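Local coordinates for polyketide synthase PksL (Bacillus subtilis, PDB 5E1V), which probably dehydrates beta-hydroxyacyl intermediates during bacillaene assembly, acting as a monomeric dehydratase domain in a trans-AT polyketide synthase split module, at residues G160-E165 / V169-S174; D194-G199 / T231-R236; V198-L203 / V251-F256; A227-D232 / K262-K267. One frame throughout, in Å; residues are numbered along the deposited sequence.

Contact 1 (G160-E165 / V169-S174)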
loop_
_atom_site.group_PDB
_atom_site.type_symbol
_atom_site.label_atom_id
_atom_site.label_comp_id
_atom_site.label_asym_id
_atom_site.label_seq_id
_atom_site.Cartn_x
_atom_site.Cartn_y
_atom_site.Cartn_z
ATOM N N GLY A 160 11.031 12.217 -3.013
ATOM C CA GLY A 160 10.123 13.277 -3.457
ATOM C C GLY A 160 9.691 14.239 -2.351
ATOM O O GLY A 160 10.359 14.368 -1.330
ATOM N N CYS A 161 8.531 14.861 -2.556
ATOM C CA CYS A 161 8.099 16.027 -1.767
ATOM C C CYS A 161 6.604 16.152 -1.852
ATOM O O CYS A 161 5.974 15.545 -2.706
ATOM C CB CYS A 161 8.741 17.304 -2.295
ATOM S SG CYS A 161 8.254 17.572 -3.993
ATOM N N ILE A 162 6.051 16.895 -0.908
ATOM C CA ILE A 162 4.641 17.067 -0.771
ATOM C C ILE A 162 4.272 18.544 -1.049
ATOM O O ILE A 162 4.673 19.443 -0.288
ATOM C CB ILE A 162 4.186 16.697 0.641
ATOM C CG1 ILE A 162 4.569 15.231 1.018
ATOM C CG2 ILE A 162 2.684 16.962 0.774
ATOM C CD1 ILE A 162 4.154 14.883 2.438
ATOM N N TYR A 163 3.443 18.740 -2.078
ATOM C CA TYR A 163 2.837 20.045 -2.444
ATOM C C TYR A 163 1.524 20.221 -1.746
ATOM O O TYR A 163 0.550 19.550 -2.106
ATOM C CB TYR A 163 2.589 20.116 -3.937
ATOM C CG TYR A 163 3.848 19.936 -4.724
ATOM C CD1 TYR A 163 4.772 20.972 -4.836
ATOM C CD2 TYR A 163 4.140 18.723 -5.350
ATOM C CE1 TYR A 163 5.947 20.813 -5.554
ATOM C CE2 TYR A 163 5.310 18.553 -6.092
ATOM C CZ TYR A 163 6.216 19.595 -6.182
ATOM O OH TYR A 163 7.390 19.437 -6.913
ATOM N N GLU A 164 1.520 21.113 -0.748
ATOM C CA GLU A 164 0.373 21.384 0.118
ATOM C C GLU A 164 -0.470 22.588 -0.356
ATOM O O GLU A 164 0.077 23.619 -0.795
ATOM C CB GLU A 164 0.840 21.700 1.541
ATOM C CG GLU A 164 1.751 20.682 2.204
ATOM C CD GLU A 164 2.299 21.182 3.528
ATOM O OE1 GLU A 164 3.010 22.217 3.517
ATOM O OE2 GLU A 164 2.022 20.539 4.572
ATOM N N GLU A 165 -1.792 22.468 -0.219
ATOM C CA GLU A 165 -2.674 23.619 -0.342
ATOM C C GLU A 165 -3.988 23.422 0.431
ATOM O O GLU A 165 -4.244 22.338 0.960
ATOM C CB GLU A 165 -2.922 23.957 -1.804
ATOM C CG GLU A 165 -3.554 22.845 -2.616
ATOM C CD GLU A 165 -4.423 23.401 -3.717
ATOM O OE1 GLU A 165 -5.441 24.064 -3.386
ATOM O OE2 GLU A 165 -4.086 23.180 -4.901
ATOM N N VAL A 169 -3.329 17.661 -0.956
ATOM C CA VAL A 169 -1.884 17.540 -1.092
ATOM C C VAL A 169 -1.652 16.787 -2.381
ATOM O O VAL A 169 -2.542 16.002 -2.793
ATOM C CB VAL A 169 -1.361 16.843 0.190
ATOM C CG1 VAL A 169 -0.861 15.426 -0.075
ATOM C CG2 VAL A 169 -0.378 17.717 0.955
ATOM N N LEU A 170 -0.513 17.054 -3.021
ATOM C CA LEU A 170 -0.012 16.274 -4.152
ATOM C C LEU A 170 1.367 15.724 -3.822
ATOM O O LEU A 170 2.284 16.499 -3.473
ATOM C CB LEU A 170 0.116 17.089 -5.428
ATOM C CG LEU A 170 0.567 16.248 -6.651
ATOM C CD1 LEU A 170 -0.538 15.289 -7.075
ATOM C CD2 LEU A 170 1.030 17.071 -7.868
ATOM N N LEU A 171 1.524 14.395 -3.942
ATOM C CA LEU A 171 2.783 13.685 -3.563
ATOM C C LEU A 171 3.512 13.334 -4.802
ATOM O O LEU A 171 2.946 12.686 -5.678
ATOM C CB LEU A 171 2.481 12.353 -2.803
ATOM C CG LEU A 171 1.364 12.413 -1.783
ATOM C CD1 LEU A 171 1.155 11.069 -1.077
ATOM C CD2 LEU A 171 1.742 13.487 -0.747
ATOM N N GLU A 172 4.770 13.776 -4.915
ATOM C CA GLU A 172 5.606 13.514 -6.074
ATOM C C GLU A 172 6.583 12.484 -5.582
ATOM O O GLU A 172 7.493 12.816 -4.842
ATOM C CB GLU A 172 6.379 14.801 -6.505
ATOM C CG GLU A 172 7.377 14.615 -7.640
ATOM C CD GLU A 172 8.180 15.890 -7.993
ATOM O OE1 GLU A 172 8.114 16.916 -7.280
ATOM O OE2 GLU A 172 8.906 15.820 -8.983
ATOM N N LEU A 173 6.341 11.228 -5.970
ATOM C CA LEU A 173 6.959 10.047 -5.401
ATOM C C LEU A 173 7.779 9.339 -6.444
ATOM O O LEU A 173 7.351 9.214 -7.562
ATOM C CB LEU A 173 5.850 9.077 -4.910
ATOM C CG LEU A 173 5.166 9.571 -3.653
ATOM C CD1 LEU A 173 3.934 8.737 -3.306
ATOM C CD2 LEU A 173 6.123 9.692 -2.472
ATOM N N SER A 174 8.956 8.832 -6.093
ATOM C CA SER A 174 9.698 7.935 -6.990
ATOM C C SER A 174 10.554 6.948 -6.126
ATOM O O SER A 174 10.750 7.163 -4.977
ATOM C CB SER A 174 10.527 8.712 -8.073
ATOM O OG SER A 174 11.635 9.395 -7.502
#
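Residues 160-165 and 169-174 are the two arms of a beta hairpin, running antiparallel with their axes 4.7 Å apart. C161 with E172 and Y163 with L170 are its hydrogen-bonded pairs; in the first, E172 N meets C161 O at 3.1 Å almost straight. Near the start of the first arm, G160 has a phi of 136°, a value that suits glycine, and its CA lies 3.0 Å from E172 O in a CA-H...O contact. On the face carrying C161, Y163, L170 and E172, the striking feature is a diagonal bond: the Y163 hydroxyl OH donates to E172 OE1 at 2.6 Å. E172 has CG anti to its backbone N (chi1 175°) and an extended chain, which carries the carboxylate to the edge of the phenol ring, with the two planes only 23° apart. C161 SG sits 3.4 Å from the same E172 OE1. The other face is apolar between the arms, I162 CG1 resting 3.8 Å from L171 CD2 and V169 beside them, under helix 190-203. E164, also on that face, turns its carboxylate OE2 to H202 of the helix. The short phenol bond restrains how the phenol and the carboxylate can turn, and would probably favour the charged form of the glutamate; it is the one side-chain hydrogen bond between the arms, while I162, V169 and L171 pack apolar against the helix.

Contact 2 (D194-G199 / T231-R236)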
loop_
_atom_site.group_PDB
_atom_site.type_symbol
_atom_site.label_atom_id
_atom_site.label_comp_id
_atom_site.label_asym_id
_atom_site.label_seq_id
_atom_site.Cartn_x
_atom_site.Cartn_y
_atom_site.Cartn_z
ATOM N N ASP A 194 3.086 2.604 -0.189
ATOM C CA ASP A 194 3.312 2.964 1.191
ATOM C C ASP A 194 3.649 4.475 1.347
ATOM O O ASP A 194 3.156 5.169 2.254
ATOM C CB ASP A 194 4.316 2.016 1.877
ATOM C CG ASP A 194 4.480 2.319 3.318
ATOM O OD1 ASP A 194 3.561 1.964 4.136
ATOM O OD2 ASP A 194 5.498 2.996 3.617
ATOM N N GLY A 195 4.535 4.957 0.485
ATOM C CA GLY A 195 4.929 6.386 0.491
ATOM C C GLY A 195 3.719 7.304 0.342
ATOM O O GLY A 195 3.669 8.397 0.920
ATOM N N SER A 196 2.738 6.862 -0.438
ATOM C CA SER A 196 1.516 7.601 -0.625
ATOM C C SER A 196 0.668 7.668 0.668
ATOM O O SER A 196 0.084 8.750 0.944
ATOM C CB SER A 196 0.695 7.026 -1.773
ATOM O OG SER A 196 1.338 7.145 -3.068
ATOM N N GLY A 197 0.629 6.528 1.418
ATOM C CA GLY A 197 0.083 6.392 2.781
ATOM C C GLY A 197 0.784 7.323 3.754
ATOM O O GLY A 197 0.138 7.982 4.566
ATOM N N VAL A 198 2.098 7.429 3.620
ATOM C CA VAL A 198 2.880 8.352 4.494
ATOM C C VAL A 198 2.515 9.841 4.166
ATOM O O VAL A 198 2.307 10.656 5.090
ATOM C CB VAL A 198 4.372 8.063 4.389
ATOM C CG1 VAL A 198 5.214 9.082 5.135
ATOM C CG2 VAL A 198 4.646 6.701 5.028
ATOM N N GLY A 199 2.368 10.155 2.882
ATOM C CA GLY A 199 1.877 11.472 2.462
ATOM C C GLY A 199 0.496 11.797 2.993
ATOM O O GLY A 199 0.277 12.858 3.607
ATOM N N THR A 231 7.817 2.839 -11.100
ATOM C CA THR A 231 8.971 3.727 -10.807
ATOM C C THR A 231 8.642 5.015 -10.082
ATOM O O THR A 231 9.479 5.570 -9.294
ATOM C CB THR A 231 9.691 4.054 -12.111
ATOM O OG1 THR A 231 8.693 4.402 -13.110
ATOM C CG2 THR A 231 10.421 2.871 -12.640
ATOM N N ASP A 232 7.442 5.536 -10.347
ATOM C CA ASP A 232 7.106 6.887 -9.887
ATOM C C ASP A 232 5.611 7.068 -10.003
ATOM O O ASP A 232 4.976 6.341 -10.770
ATOM C CB ASP A 232 7.871 7.976 -10.739
ATOM C CG ASP A 232 7.507 7.941 -12.216
ATOM O OD1 ASP A 232 8.116 7.184 -12.983
ATOM O OD2 ASP A 232 6.519 8.590 -12.608
ATOM N N CYS A 233 5.051 8.040 -9.253
ATOM C CA CYS A 233 3.718 8.443 -9.511
ATOM C C CYS A 233 3.508 9.786 -8.900
ATOM O O CYS A 233 4.342 10.269 -8.074
ATOM C CB CYS A 233 2.736 7.414 -8.915
ATOM S SG CYS A 233 2.904 7.201 -7.135
ATOM N N MET A 234 2.366 10.379 -9.273
ATOM C CA MET A 234 1.891 11.551 -8.629
ATOM C C MET A 234 0.616 11.190 -7.879
ATOM O O MET A 234 -0.374 10.827 -8.480
ATOM C CB MET A 234 1.646 12.652 -9.671
ATOM C CG MET A 234 2.916 13.080 -10.432
ATOM S SD MET A 234 3.803 14.293 -9.427
ATOM C CE MET A 234 5.274 14.571 -10.417
ATOM N N THR A 235 0.656 11.273 -6.567
ATOM C CA THR A 235 -0.532 10.944 -5.753
ATOM C C THR A 235 -1.252 12.160 -5.162
ATOM O O THR A 235 -0.685 12.939 -4.357
ATOM C CB THR A 235 -0.203 10.021 -4.585
ATOM O OG1 THR A 235 0.481 8.881 -5.092
ATOM C CG2 THR A 235 -1.483 9.642 -3.825
ATOM N N ARG A 236 -2.549 12.236 -5.429
ATOM C CA ARG A 236 -3.315 13.336 -4.882
ATOM C C ARG A 236 -4.208 12.816 -3.809
ATOM O O ARG A 236 -4.818 11.748 -3.950
ATOM C CB ARG A 236 -4.177 13.994 -5.955
ATOM C CG ARG A 236 -5.022 15.132 -5.359
ATOM C CD ARG A 236 -5.903 15.767 -6.386
ATOM N NE ARG A 236 -6.933 14.872 -6.882
ATOM C CZ ARG A 236 -7.561 15.084 -8.035
ATOM N NH1 ARG A 236 -7.293 16.182 -8.740
ATOM N NH2 ARG A 236 -8.482 14.252 -8.469
#
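S196 on helix 190-203 and T235 on strand 232-245 meet through their hydroxyls, and this is the one hydrogen bond across the contact. T235 OG1 donates to S196 OG at 2.8 Å. The serine oxygen is used twice, because it passes its own proton back to the carbonyl O of L192, one helical turn earlier. The chi1 of S196, -65°, sets OG beside its backbone N, on the side of the preceding turn, where both partners can be reached. The buried hydroxyls therefore form a short relay, threonine to serine to helix carbonyl, that leaves the serine oxygen with one donor and one acceptor.

The van der Waals part is small. T235 CG2 lies 4.0 Å from S196 CB, with C233 SG only at the margin, 4.4 Å from S196 OG. The CA atoms of S196 and T235 are 6.5 Å apart.

Around the pair, L171 and L173 of strand 168-174 and L253 and F255 of strand 248-256 close in. M234 points away from the helix toward E172, and R236 makes salt bridges with E121 and E254. The helix thus rides across three neighbouring strands, lying against the curved antiparallel sheet as the central helix of a hotdog fold, in keeping with the dehydratase family.

Contact 3 (V198-L203 / V251-F256)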
loop_
_atom_site.group_PDB
_atom_site.type_symbol
_atom_site.label_atom_id
_atom_site.label_comp_id
_atom_site.label_asym_id
_atom_site.label_seq_id
_atom_site.Cartn_x
_atom_site.Cartn_y
_atom_site.Cartn_z
ATOM N N VAL A 198 2.098 7.429 3.620
ATOM C CA VAL A 198 2.880 8.352 4.494
ATOM C C VAL A 198 2.515 9.841 4.166
ATOM O O VAL A 198 2.307 10.656 5.090
ATOM C CB VAL A 198 4.372 8.063 4.389
ATOM C CG1 VAL A 198 5.214 9.082 5.135
ATOM C CG2 VAL A 198 4.646 6.701 5.028
ATOM N N GLY A 199 2.368 10.155 2.882
ATOM C CA GLY A 199 1.877 11.472 2.462
ATOM C C GLY A 199 0.496 11.797 2.993
ATOM O O GLY A 199 0.277 12.858 3.607
ATOM N N ALA A 200 -0.437 10.856 2.823
ATOM C CA ALA A 200 -1.779 10.950 3.425
ATOM C C ALA A 200 -1.792 11.197 4.922
ATOM O O ALA A 200 -2.576 11.996 5.419
ATOM C CB ALA A 200 -2.555 9.697 3.162
ATOM N N ASN A 201 -0.942 10.492 5.634
ATOM C CA ASN A 201 -0.859 10.643 7.055
ATOM C C ASN A 201 -0.292 12.049 7.381
ATOM O O ASN A 201 -0.693 12.651 8.381
ATOM C CB ASN A 201 -0.070 9.510 7.692
ATOM C CG ASN A 201 -0.255 9.433 9.196
ATOM O OD1 ASN A 201 -0.921 8.512 9.731
ATOM N ND2 ASN A 201 0.321 10.414 9.906
ATOM N N HIS A 202 0.565 12.583 6.526
ATOM C CA HIS A 202 1.058 13.959 6.748
ATOM C C HIS A 202 -0.045 15.025 6.568
ATOM O O HIS A 202 -0.009 16.073 7.229
ATOM C CB HIS A 202 2.242 14.291 5.852
ATOM C CG HIS A 202 2.569 15.749 5.814
ATOM N ND1 HIS A 202 3.355 16.360 6.770
ATOM C CD2 HIS A 202 2.192 16.724 4.954
ATOM C CE1 HIS A 202 3.457 17.647 6.492
ATOM N NE2 HIS A 202 2.766 17.894 5.391
ATOM N N LEU A 203 -1.018 14.765 5.697
ATOM C CA LEU A 203 -2.160 15.675 5.502
ATOM C C LEU A 203 -3.173 15.546 6.641
ATOM O O LEU A 203 -3.901 16.494 6.972
ATOM C CB LEU A 203 -2.840 15.372 4.155
ATOM C CG LEU A 203 -4.113 16.132 3.777
ATOM C CD1 LEU A 203 -3.919 17.665 3.782
ATOM C CD2 LEU A 203 -4.640 15.665 2.439
ATOM N N VAL A 251 -8.746 7.823 4.152
ATOM C CA VAL A 251 -8.256 8.681 3.115
ATOM C C VAL A 251 -8.532 7.982 1.776
ATOM O O VAL A 251 -8.761 6.792 1.745
ATOM C CB VAL A 251 -6.739 8.898 3.180
ATOM C CG1 VAL A 251 -6.373 9.587 4.475
ATOM C CG2 VAL A 251 -6.005 7.555 3.142
ATOM N N THR A 252 -8.497 8.735 0.690
ATOM C CA THR A 252 -8.689 8.172 -0.636
ATOM C C THR A 252 -7.450 8.630 -1.410
ATOM O O THR A 252 -7.135 9.813 -1.466
ATOM C CB THR A 252 -10.041 8.540 -1.322
ATOM O OG1 THR A 252 -11.111 7.724 -0.827
ATOM C CG2 THR A 252 -9.932 8.210 -2.836
ATOM N N LEU A 253 -6.711 7.658 -1.975
ATOM C CA LEU A 253 -5.462 7.927 -2.681
ATOM C C LEU A 253 -5.685 7.870 -4.186
ATOM O O LEU A 253 -6.165 6.871 -4.694
ATOM C CB LEU A 253 -4.349 6.879 -2.266
ATOM C CG LEU A 253 -3.921 6.734 -0.801
ATOM C CD1 LEU A 253 -2.843 5.625 -0.570
ATOM C CD2 LEU A 253 -3.539 8.082 -0.158
ATOM N N GLU A 254 -5.320 8.931 -4.925
ATOM C CA GLU A 254 -5.571 8.950 -6.368
ATOM C C GLU A 254 -4.234 8.941 -7.069
ATOM O O GLU A 254 -3.448 9.812 -6.821
ATOM C CB GLU A 254 -6.394 10.194 -6.754
ATOM C CG GLU A 254 -7.726 10.215 -6.053
ATOM C CD GLU A 254 -8.497 11.462 -6.395
ATOM O OE1 GLU A 254 -9.105 11.493 -7.512
ATOM O OE2 GLU A 254 -8.408 12.399 -5.562
ATOM N N PHE A 255 -3.976 7.964 -7.917
ATOM C CA PHE A 255 -2.703 7.845 -8.571
ATOM C C PHE A 255 -2.684 8.352 -10.007
ATOM O O PHE A 255 -3.474 7.955 -10.833
ATOM C CB PHE A 255 -2.152 6.444 -8.453
ATOM C CG PHE A 255 -2.106 5.947 -7.039
ATOM C CD1 PHE A 255 -3.229 5.300 -6.483
ATOM C CD2 PHE A 255 -0.979 6.054 -6.285
ATOM C CE1 PHE A 255 -3.195 4.804 -5.195
ATOM C CE2 PHE A 255 -0.970 5.597 -4.984
ATOM C CZ PHE A 255 -2.049 4.950 -4.452
ATOM N N PHE A 256 -1.686 9.195 -10.292
ATOM C CA PHE A 256 -1.455 9.714 -11.629
ATOM C C PHE A 256 -0.054 9.441 -12.186
ATOM O O PHE A 256 0.942 9.515 -11.447
ATOM C CB PHE A 256 -1.648 11.245 -11.580
ATOM C CG PHE A 256 -3.019 11.667 -11.200
ATOM C CD1 PHE A 256 -3.374 11.785 -9.885
ATOM C CD2 PHE A 256 -3.951 11.969 -12.162
ATOM C CE1 PHE A 256 -4.632 12.149 -9.521
ATOM C CE2 PHE A 256 -5.215 12.365 -11.813
ATOM C CZ PHE A 256 -5.555 12.460 -10.479
#
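A200 and V251 bring helix and strand nearest, their CA atoms 6.9 Å apart. Residues 198-203 are the last turns of helix 190-203, held by regular bonds such as H202 N to V198 O at 3.0 Å and L203 N to G199 O at 3.1 Å. Residues 251-256 form an extended strand, and no hydrogen bond passes between the two segments, as befits a helix laid on a sheet.

The side-chain contact converges on a single methyl group. A200 CB points at the strand and touches V251 and L253, two residues apart and hence on the same face. V251 takes the methyl between its two branches: CG1 is 4.0 Å and CG2 is 4.1 Å from A200 CB. Its chi1 of -63° sets CG1 beside the backbone N and CG2 in the crowded position between N and the carbonyl carbon, which turns the fork toward the helix. L253 comes from a clearly different direction. Its CB does not aim at the helix, yet its branch CD2 reaches in to 3.8 Å from A200 CB. The small alanine lets the helix come close to the sheet, and the contact is wholly apolar, as suits the helix-to-sheet interior of a hotdog fold.

Beyond these three residues, I237 of strand 232-245 also packs on A200, while V251 leans on F269 of strand 262-273 and on L204 just past the helix. V198 and H202 turn to V141 of helix 138-147. On the reverse face of the strand, E254 forms salt bridges with K238 and K262.

Contact 4 (A227-D232 / K262-K267)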
loop_
_atom_site.group_PDB
_atom_site.type_symbol
_atom_site.label_atom_id
_atom_site.label_comp_id
_atom_site.label_asym_id
_atom_site.label_seq_id
_atom_site.Cartn_x
_atom_site.Cartn_y
_atom_site.Cartn_z
ATOM N N ALA A 227 -3.296 1.110 -15.244
ATOM C CA ALA A 227 -1.885 0.955 -15.618
ATOM C C ALA A 227 -1.062 0.664 -14.339
ATOM O O ALA A 227 -1.480 0.887 -13.203
ATOM C CB ALA A 227 -1.346 2.183 -16.341
ATOM N N LEU A 228 0.077 0.055 -14.548
ATOM C CA LEU A 228 0.974 -0.272 -13.450
ATOM C C LEU A 228 1.586 0.951 -12.809
ATOM O O LEU A 228 1.781 2.013 -13.455
ATOM C CB LEU A 228 2.088 -1.149 -14.024
ATOM C CG LEU A 228 1.733 -2.463 -14.703
ATOM C CD1 LEU A 228 2.986 -3.393 -14.805
ATOM C CD2 LEU A 228 0.641 -3.273 -13.980
ATOM N N LEU A 229 1.963 0.841 -11.536
ATOM C CA LEU A 229 2.734 1.863 -10.878
ATOM C C LEU A 229 4.048 1.281 -10.424
ATOM O O LEU A 229 4.087 0.606 -9.433
ATOM C CB LEU A 229 1.980 2.403 -9.659
ATOM C CG LEU A 229 0.644 2.983 -10.038
ATOM C CD1 LEU A 229 -0.253 3.106 -8.780
ATOM C CD2 LEU A 229 0.861 4.320 -10.640
ATOM N N GLN A 230 5.127 1.580 -11.148
ATOM C CA GLN A 230 6.393 0.865 -10.956
ATOM C C GLN A 230 7.542 1.700 -10.422
ATOM O O GLN A 230 8.166 1.316 -9.437
ATOM C CB GLN A 230 6.826 0.247 -12.259
ATOM C CG GLN A 230 5.756 -0.599 -12.936
ATOM C CD GLN A 230 6.220 -1.293 -14.154
ATOM O OE1 GLN A 230 6.073 -0.771 -15.232
ATOM N NE2 GLN A 230 6.664 -2.528 -14.023
ATOM N N THR A 231 7.817 2.839 -11.100
ATOM C CA THR A 231 8.971 3.727 -10.807
ATOM C C THR A 231 8.642 5.015 -10.082
ATOM O O THR A 231 9.479 5.570 -9.294
ATOM C CB THR A 231 9.691 4.054 -12.111
ATOM O OG1 THR A 231 8.693 4.402 -13.110
ATOM C CG2 THR A 231 10.421 2.871 -12.640
ATOM N N ASP A 232 7.442 5.536 -10.347
ATOM C CA ASP A 232 7.106 6.887 -9.887
ATOM C C ASP A 232 5.611 7.068 -10.003
ATOM O O ASP A 232 4.976 6.341 -10.770
ATOM C CB ASP A 232 7.871 7.976 -10.739
ATOM C CG ASP A 232 7.507 7.941 -12.216
ATOM O OD1 ASP A 232 8.116 7.184 -12.983
ATOM O OD2 ASP A 232 6.519 8.590 -12.608
ATOM N N LYS A 262 -4.905 10.228 -14.673
ATOM C CA LYS A 262 -5.317 9.341 -13.527
ATOM C C LYS A 262 -5.250 7.892 -13.975
ATOM O O LYS A 262 -5.812 7.531 -15.019
ATOM C CB LYS A 262 -6.697 9.659 -13.005
ATOM C CG LYS A 262 -7.087 8.822 -11.784
ATOM C CD LYS A 262 -8.218 9.460 -10.986
ATOM C CE LYS A 262 -8.667 8.582 -9.818
ATOM N NZ LYS A 262 -9.744 9.303 -9.092
ATOM N N VAL A 263 -4.513 7.067 -13.227
ATOM C CA VAL A 263 -4.374 5.627 -13.534
ATOM C C VAL A 263 -4.777 4.621 -12.433
ATOM O O VAL A 263 -4.874 3.451 -12.713
ATOM C CB VAL A 263 -2.969 5.280 -13.959
ATOM C CG1 VAL A 263 -2.691 6.052 -15.227
ATOM C CG2 VAL A 263 -1.916 5.615 -12.868
ATOM N N ALA A 264 -4.976 5.091 -11.215
ATOM C CA ALA A 264 -5.424 4.240 -10.175
ATOM C C ALA A 264 -6.095 4.990 -9.035
ATOM O O ALA A 264 -5.946 6.177 -8.813
ATOM C CB ALA A 264 -4.283 3.316 -9.650
ATOM N N GLU A 265 -6.830 4.254 -8.241
ATOM C CA GLU A 265 -7.360 4.837 -7.025
ATOM C C GLU A 265 -7.549 3.808 -5.952
ATOM O O GLU A 265 -8.152 2.770 -6.193
ATOM C CB GLU A 265 -8.720 5.499 -7.280
ATOM C CG GLU A 265 -9.321 6.183 -6.044
ATOM C CD GLU A 265 -10.577 6.980 -6.412
ATOM O OE1 GLU A 265 -10.454 8.159 -6.766
ATOM O OE2 GLU A 265 -11.660 6.414 -6.415
ATOM N N LEU A 266 -7.066 4.138 -4.751
ATOM C CA LEU A 266 -7.388 3.355 -3.535
ATOM C C LEU A 266 -8.440 4.073 -2.767
ATOM O O LEU A 266 -8.134 5.087 -2.105
ATOM C CB LEU A 266 -6.156 3.160 -2.621
ATOM C CG LEU A 266 -6.225 2.147 -1.504
ATOM C CD1 LEU A 266 -6.422 0.729 -1.943
ATOM C CD2 LEU A 266 -4.987 2.184 -0.697
ATOM N N LYS A 267 -9.662 3.576 -2.828
ATOM C CA LYS A 267 -10.774 4.308 -2.136
ATOM C C LYS A 267 -10.985 3.904 -0.685
ATOM O O LYS A 267 -11.046 2.725 -0.349
ATOM C CB LYS A 267 -12.034 4.144 -2.991
ATOM C CG LYS A 267 -13.302 4.875 -2.534
ATOM C CD LYS A 267 -14.315 4.843 -3.704
ATOM C CE LYS A 267 -15.691 5.410 -3.311
ATOM N NZ LYS A 267 -15.536 6.637 -2.484
#
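L229 meets V263 and A264 with its branched end, one methyl for each. CD2 lies 3.8 Å from V263 CG2, and CD1 lies 4.1 Å from A264 CB, so the leucine straddles two consecutive residues of the strand. With CG beside the backbone N (chi1 -59°) and CD1 nearly extended, the isobutyl group swings off the loop toward the strand, although its CB does not start in that direction. L229 and V263 pass each other at a slant rather than lying alongside. A227, two residues earlier, comes in flank to flank: its CB is 4.2 Å from V263 CB. V263 is thus touched by both loop residues and contributes most of the strand's part of the interface.

Polar atoms add little across the gap. The backbone N and O of A227 are buried here without a partner in the model, while V263 O accepts a weak bond from the hydroxyl of S226. On the opposite face of the strand, K262 NZ forms a salt bridge with E265 OE1 at 2.7 Å, approaching 47° out of the carboxylate plane.

The backbone allows this pattern: V263 (psi -13°) and A264 both stand opposite F255, so both side chains can face the loop. That is the classic beta bulge, set here in the hotdog fold of the dehydratase.

Contacts 2, 3 and 4 are buried in the core, while contact 1 is partly buried and lies farther out, its centre about 17 Å from the centre of the chain. Contacts 2 and 3 share helix 190-203 and set successive turns of it on neighbouring strands 232-245 and 248-256. Contact 1 supplies the next strand, bonded through L171 and L173 to T235 and C233; contact 4 extends the series through strand 262-273, paired with 248-256. Chemistry follows place: backbone ladder and a phenol-carboxylate bond in contact 1, a lone hydroxyl link in contact 2, methyl groups alone in contact 3, and loop leucine on a bulge in contact 4.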